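Local coordinates for protein DJ-1 homolog D (Arabidopsis thaliana, PDB 4OGG) that is a DJ-1/PfpI family protein with two family domains in a single chain, at residues E14-L25 against Y173-V184. Sequence-based numbering, arbitrary orientation.
Sequences EDYEVMVPFQAL and YEGHPEFIQLFV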
loop_
_atom_site.group_PDB
_atom_site.type_symbol
_atom_site.label_atom_id
_atom_site.label_comp_id
_atom_site.label_asym_id
_atom_site.label_seq_id
_atom_site.Cartn_x
_atom_site.Cartn_y
_atom_site.Cartn_z
ATOM N N GLU C 14 15.008 8.699 -6.757
ATOM C CA GLU C 14 15.094 7.279 -6.409
ATOM C C GLU C 14 15.867 7.113 -5.100
ATOM O O GLU C 14 16.993 7.593 -4.968
ATOM C CB GLU C 14 15.757 6.500 -7.549
ATOM C CG GLU C 14 15.139 5.121 -7.799
ATOM C CD GLU C 14 15.511 4.087 -6.750
ATOM O OE1 GLU C 14 14.796 3.070 -6.643
ATOM O OE2 GLU C 14 16.524 4.269 -6.045
ATOM N N ASP C 15 15.248 6.428 -4.140
ATOM C CA ASP C 15 15.830 6.229 -2.812
ATOM C C ASP C 15 17.274 5.721 -2.785
ATOM O O ASP C 15 18.111 6.274 -2.075
ATOM C CB ASP C 15 14.925 5.301 -1.982
ATOM C CG ASP C 15 15.056 5.538 -0.483
ATOM O OD1 ASP C 15 15.719 6.522 -0.085
ATOM O OD2 ASP C 15 14.489 4.751 0.303
ATOM N N TYR C 16 17.576 4.667 -3.536
ATOM C CA TYR C 16 18.947 4.158 -3.553
ATOM C C TYR C 16 19.908 5.167 -4.173
ATOM O O TYR C 16 21.032 5.347 -3.703
ATOM C CB TYR C 16 19.058 2.871 -4.378
ATOM C CG TYR C 16 18.638 1.586 -3.695
ATOM C CD1 TYR C 16 18.558 1.487 -2.308
ATOM C CD2 TYR C 16 18.397 0.436 -4.452
ATOM C CE1 TYR C 16 18.250 0.273 -1.688
ATOM C CE2 TYR C 16 18.096 -0.774 -3.846
ATOM C CZ TYR C 16 18.025 -0.851 -2.471
ATOM O OH TYR C 16 17.740 -2.061 -1.883
ATOM N N GLU C 17 19.455 5.817 -5.238
ATOM C CA GLU C 17 20.290 6.755 -5.969
ATOM C C GLU C 17 20.715 8.006 -5.213
ATOM O O GLU C 17 21.636 8.705 -5.634
ATOM C CB GLU C 17 19.609 7.078 -7.298
ATOM C CG GLU C 17 19.724 5.895 -8.251
ATOM C CD GLU C 17 18.673 5.871 -9.339
ATOM O OE1 GLU C 17 18.355 6.938 -9.893
ATOM O OE2 GLU C 17 18.179 4.767 -9.651
ATOM N N VAL C 18 20.061 8.288 -4.094
ATOM C CA VAL C 18 20.488 9.428 -3.294
ATOM C C VAL C 18 21.250 8.914 -2.072
ATOM O O VAL C 18 22.336 9.407 -1.748
ATOM C CB VAL C 18 19.296 10.319 -2.823
ATOM C CG1 VAL C 18 18.257 9.489 -2.084
ATOM C CG2 VAL C 18 19.824 11.443 -1.914
ATOM N N MET C 19 20.707 7.896 -1.412
ATOM C CA MET C 19 21.338 7.384 -0.204
ATOM C C MET C 19 22.669 6.664 -0.376
ATOM O O MET C 19 23.570 6.852 0.435
ATOM C CB MET C 19 20.367 6.481 0.566
ATOM C CG MET C 19 20.800 6.217 2.001
ATOM S SD MET C 19 21.074 7.747 2.946
ATOM C CE MET C 19 19.458 7.983 3.711
ATOM N N VAL C 20 22.808 5.840 -1.409
ATOM C CA VAL C 20 24.067 5.125 -1.592
ATOM C C VAL C 20 25.234 6.099 -1.793
ATOM O O VAL C 20 26.228 6.028 -1.076
ATOM C CB VAL C 20 23.989 4.115 -2.765
ATOM C CG1 VAL C 20 25.343 3.443 -2.966
ATOM C CG2 VAL C 20 22.941 3.050 -2.454
ATOM N N PRO C 21 25.130 7.027 -2.759
ATOM C CA PRO C 21 26.260 7.947 -2.920
ATOM C C PRO C 21 26.434 8.864 -1.710
ATOM O O PRO C 21 27.557 9.208 -1.338
ATOM C CB PRO C 21 25.914 8.706 -4.203
ATOM C CG PRO C 21 24.421 8.678 -4.226
ATOM C CD PRO C 21 24.108 7.265 -3.793
ATOM N N PHE C 22 25.323 9.241 -1.083
ATOM C CA PHE C 22 25.370 10.114 0.094
ATOM C C PHE C 22 26.197 9.495 1.216
ATOM O O PHE C 22 27.061 10.151 1.802
ATOM C CB PHE C 22 23.951 10.394 0.615
ATOM C CG PHE C 22 23.910 11.270 1.846
ATOM C CD1 PHE C 22 24.422 12.567 1.815
ATOM C CD2 PHE C 22 23.355 10.798 3.033
ATOM C CE1 PHE C 22 24.382 13.382 2.947
ATOM C CE2 PHE C 22 23.309 11.606 4.175
ATOM C CZ PHE C 22 23.825 12.900 4.129
ATOM N N GLN C 23 25.939 8.229 1.519
ATOM C CA GLN C 23 26.662 7.568 2.597
ATOM C C GLN C 23 28.001 6.971 2.180
ATOM O O GLN C 23 28.954 6.976 2.960
ATOM C CB GLN C 23 25.771 6.502 3.235
ATOM C CG GLN C 23 24.452 7.076 3.725
ATOM C CD GLN C 23 23.657 6.096 4.548
ATOM O OE1 GLN C 23 23.291 5.020 4.069
ATOM N NE2 GLN C 23 23.381 6.458 5.796
ATOM N N ALA C 24 28.084 6.464 0.957
ATOM C CA ALA C 24 29.333 5.883 0.482
ATOM C C ALA C 24 30.406 6.964 0.417
ATOM O O ALA C 24 31.508 6.789 0.934
ATOM C CB ALA C 24 29.139 5.260 -0.895
ATOM N N LEU C 25 30.081 8.084 -0.221
ATOM C CA LEU C 25 31.043 9.170 -0.347
ATOM C C LEU C 25 31.503 9.654 1.021
ATOM O O LEU C 25 32.688 9.919 1.227
ATOM C CB LEU C 25 30.439 10.321 -1.153
ATOM C CG LEU C 25 30.117 9.975 -2.611
ATOM C CD1 LEU C 25 29.528 11.198 -3.286
ATOM C CD2 LEU C 25 31.374 9.516 -3.352
ATOM N N TYR C 173 20.757 2.052 -10.647
ATOM C CA TYR C 173 21.499 1.887 -9.406
ATOM C C TYR C 173 22.371 0.633 -9.410
ATOM O O TYR C 173 23.220 0.459 -8.540
ATOM C CB TYR C 173 20.560 1.905 -8.189
ATOM C CG TYR C 173 19.336 1.015 -8.261
ATOM C CD1 TYR C 173 19.450 -0.377 -8.263
ATOM C CD2 TYR C 173 18.058 1.572 -8.291
ATOM C CE1 TYR C 173 18.310 -1.192 -8.291
ATOM C CE2 TYR C 173 16.917 0.769 -8.319
ATOM C CZ TYR C 173 17.047 -0.606 -8.320
ATOM O OH TYR C 173 15.915 -1.395 -8.364
ATOM N N GLU C 174 22.175 -0.240 -10.393
ATOM C CA GLU C 174 22.999 -1.436 -10.473
ATOM C C GLU C 174 24.420 -1.079 -10.901
ATOM O O GLU C 174 25.338 -1.895 -10.788
ATOM C CB GLU C 174 22.386 -2.449 -11.442
ATOM C CG GLU C 174 21.214 -3.195 -10.832
ATOM C CD GLU C 174 21.567 -3.776 -9.468
ATOM O OE1 GLU C 174 22.530 -4.570 -9.386
ATOM O OE2 GLU C 174 20.887 -3.436 -8.476
ATOM N N GLY C 175 24.598 0.145 -11.388
ATOM C CA GLY C 175 25.916 0.589 -11.806
ATOM C C GLY C 175 26.599 1.426 -10.733
ATOM O O GLY C 175 27.674 1.981 -10.965
ATOM N N HIS C 176 25.987 1.514 -9.552
ATOM C CA HIS C 176 26.560 2.305 -8.464
ATOM C C HIS C 176 28.040 2.048 -8.170
ATOM O O HIS C 176 28.799 2.993 -7.970
ATOM C CB HIS C 176 25.781 2.110 -7.155
ATOM C CG HIS C 176 24.559 2.970 -7.026
ATOM N ND1 HIS C 176 24.437 4.200 -7.637
ATOM C CD2 HIS C 176 23.433 2.803 -6.293
ATOM C CE1 HIS C 176 23.289 4.753 -7.285
ATOM N NE2 HIS C 176 22.662 3.926 -6.470
ATOM N N PRO C 177 28.468 0.770 -8.122
ATOM C CA PRO C 177 29.883 0.494 -7.833
ATOM C C PRO C 177 30.879 1.257 -8.708
ATOM O O PRO C 177 31.703 2.027 -8.201
ATOM C CB PRO C 177 29.982 -1.021 -8.014
ATOM C CG PRO C 177 28.623 -1.494 -7.557
ATOM C CD PRO C 177 27.703 -0.485 -8.243
ATOM N N GLU C 178 30.807 1.041 -10.016
ATOM C CA GLU C 178 31.712 1.709 -10.947
ATOM C C GLU C 178 31.406 3.206 -11.030
ATOM O O GLU C 178 32.307 4.025 -11.187
ATOM C CB GLU C 178 31.610 1.069 -12.336
ATOM C CG GLU C 178 32.404 1.804 -13.407
ATOM C CD GLU C 178 32.381 1.109 -14.756
ATOM O OE1 GLU C 178 31.439 0.332 -15.023
ATOM O OE2 GLU C 178 33.305 1.353 -15.559
ATOM N N PHE C 179 30.125 3.547 -10.910
ATOM C CA PHE C 179 29.665 4.935 -10.953
ATOM C C PHE C 179 30.380 5.733 -9.869
ATOM O O PHE C 179 31.016 6.755 -10.135
ATOM C CB PHE C 179 28.152 4.964 -10.713
ATOM C CG PHE C 179 27.540 6.347 -10.724
ATOM C CD1 PHE C 179 27.565 7.132 -11.871
ATOM C CD2 PHE C 179 26.866 6.824 -9.601
ATOM C CE1 PHE C 179 26.916 8.377 -11.905
ATOM C CE2 PHE C 179 26.216 8.063 -9.620
ATOM C CZ PHE C 179 26.239 8.842 -10.776
ATOM N N ILE C 180 30.275 5.244 -8.641
ATOM C CA ILE C 180 30.892 5.898 -7.500
ATOM C C ILE C 180 32.419 5.857 -7.579
ATOM O O ILE C 180 33.089 6.841 -7.257
ATOM C CB ILE C 180 30.395 5.243 -6.188
ATOM C CG1 ILE C 180 28.892 5.503 -6.039
ATOM C CG2 ILE C 180 31.177 5.778 -4.995
ATOM C CD1 ILE C 180 28.230 4.779 -4.880
ATOM N N GLN C 181 32.975 4.732 -8.017
ATOM C CA GLN C 181 34.429 4.620 -8.120
ATOM C C GLN C 181 34.991 5.655 -9.093
ATOM O O GLN C 181 35.988 6.319 -8.804
ATOM C CB GLN C 181 34.833 3.217 -8.579
ATOM C CG GLN C 181 36.306 2.912 -8.345
ATOM C CD GLN C 181 36.710 1.545 -8.861
ATOM O OE1 GLN C 181 36.998 1.377 -10.045
ATOM N NE2 GLN C 181 36.723 0.556 -7.972
ATOM N N LEU C 182 34.343 5.794 -10.243
ATOM C CA LEU C 182 34.782 6.744 -11.257
ATOM C C LEU C 182 34.700 8.177 -10.749
ATOM O O LEU C 182 35.548 9.012 -11.072
ATOM C CB LEU C 182 33.931 6.592 -12.520
ATOM C CG LEU C 182 34.162 5.318 -13.336
ATOM C CD1 LEU C 182 33.040 5.131 -14.336
ATOM C CD2 LEU C 182 35.517 5.405 -14.043
ATOM N N PHE C 183 33.676 8.455 -9.946
ATOM C CA PHE C 183 33.478 9.789 -9.394
ATOM C C PHE C 183 34.580 10.087 -8.385
ATOM O O PHE C 183 35.147 11.179 -8.376
ATOM C CB PHE C 183 32.100 9.876 -8.729
ATOM C CG PHE C 183 31.722 11.261 -8.275
ATOM C CD1 PHE C 183 31.655 12.315 -9.184
ATOM C CD2 PHE C 183 31.399 11.503 -6.944
ATOM C CE1 PHE C 183 31.265 13.591 -8.770
ATOM C CE2 PHE C 183 31.009 12.776 -6.520
ATOM C CZ PHE C 183 30.941 13.820 -7.435
ATOM N N VAL C 184 34.883 9.106 -7.543
ATOM C CA VAL C 184 35.931 9.259 -6.544
ATOM C C VAL C 184 37.257 9.536 -7.250
ATOM O O VAL C 184 38.017 10.420 -6.846
ATOM C CB VAL C 184 36.060 7.985 -5.682
ATOM C CG1 VAL C 184 37.331 8.043 -4.835
ATOM C CG2 VAL C 184 34.844 7.859 -4.778
HETATM O O HOH W 1 17.635 2.256 -11.295
#
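Ile180 is the knob of this helix pair: its side chain enters the hollow formed by Val20, Pro21, Ala24 and Leu25. With CG1 anti to the carbonyl carbon (chi1 -65°) and the chain extended beyond it, CD1 reaches the floor, where it lies 3.7 Å from Val20 CG1 and 4.1 Å from Ala24 CB. Its other branch, CG2, meets Leu25 CD2. Leu25 in turn forks over the second helix: CD2 rests against Ile180 and Val184 CG2, while CD1 touches the edge of the Phe183 ring, 3.9 Å from Phe183 CE2. The axes of 15-25 and 176-184 cross at -45° and approach to 11.1 Å, a separation filled by these side chains.

One turn back, the His176 ring and the Val20 side chain extend toward each other and meet obliquely, His176 CD2 3.8 Å from Val20 CB. The edge of the imidazole faces the backbone of Glu17, with NE2 3.7 Å from Glu17 CA, and Tyr173 CA covers one face.

Aromatic packing closes the N-terminal end. The edge of Tyr16 points into the face of Tyr173, a T-shaped pair with planes at 89° and Tyr16 CD2 over the ring centre. Glu17 OE2 lies at the edge of Tyr173, and a water links it to Tyr173 N. Glu14, the N-cap of helix 15-27, directs OE2 to Tyr16 N (2.7 Å) and more weakly to Glu17 N; its OE1 bonds with His257 and His50 N, and Tyr173 OH with His50 O.

The buried contact joins two helices of the first DJ-1/PfpI domain: 15-27 links adjacent parallel strands 3-8 and 30-35 in a beta-alpha-beta crossover, and 176-186 follows strand 167-170 of the same sheet. Helix 208-221 packs on Tyr16, Ala24 and His176, while strand 30-35 lies against Leu25.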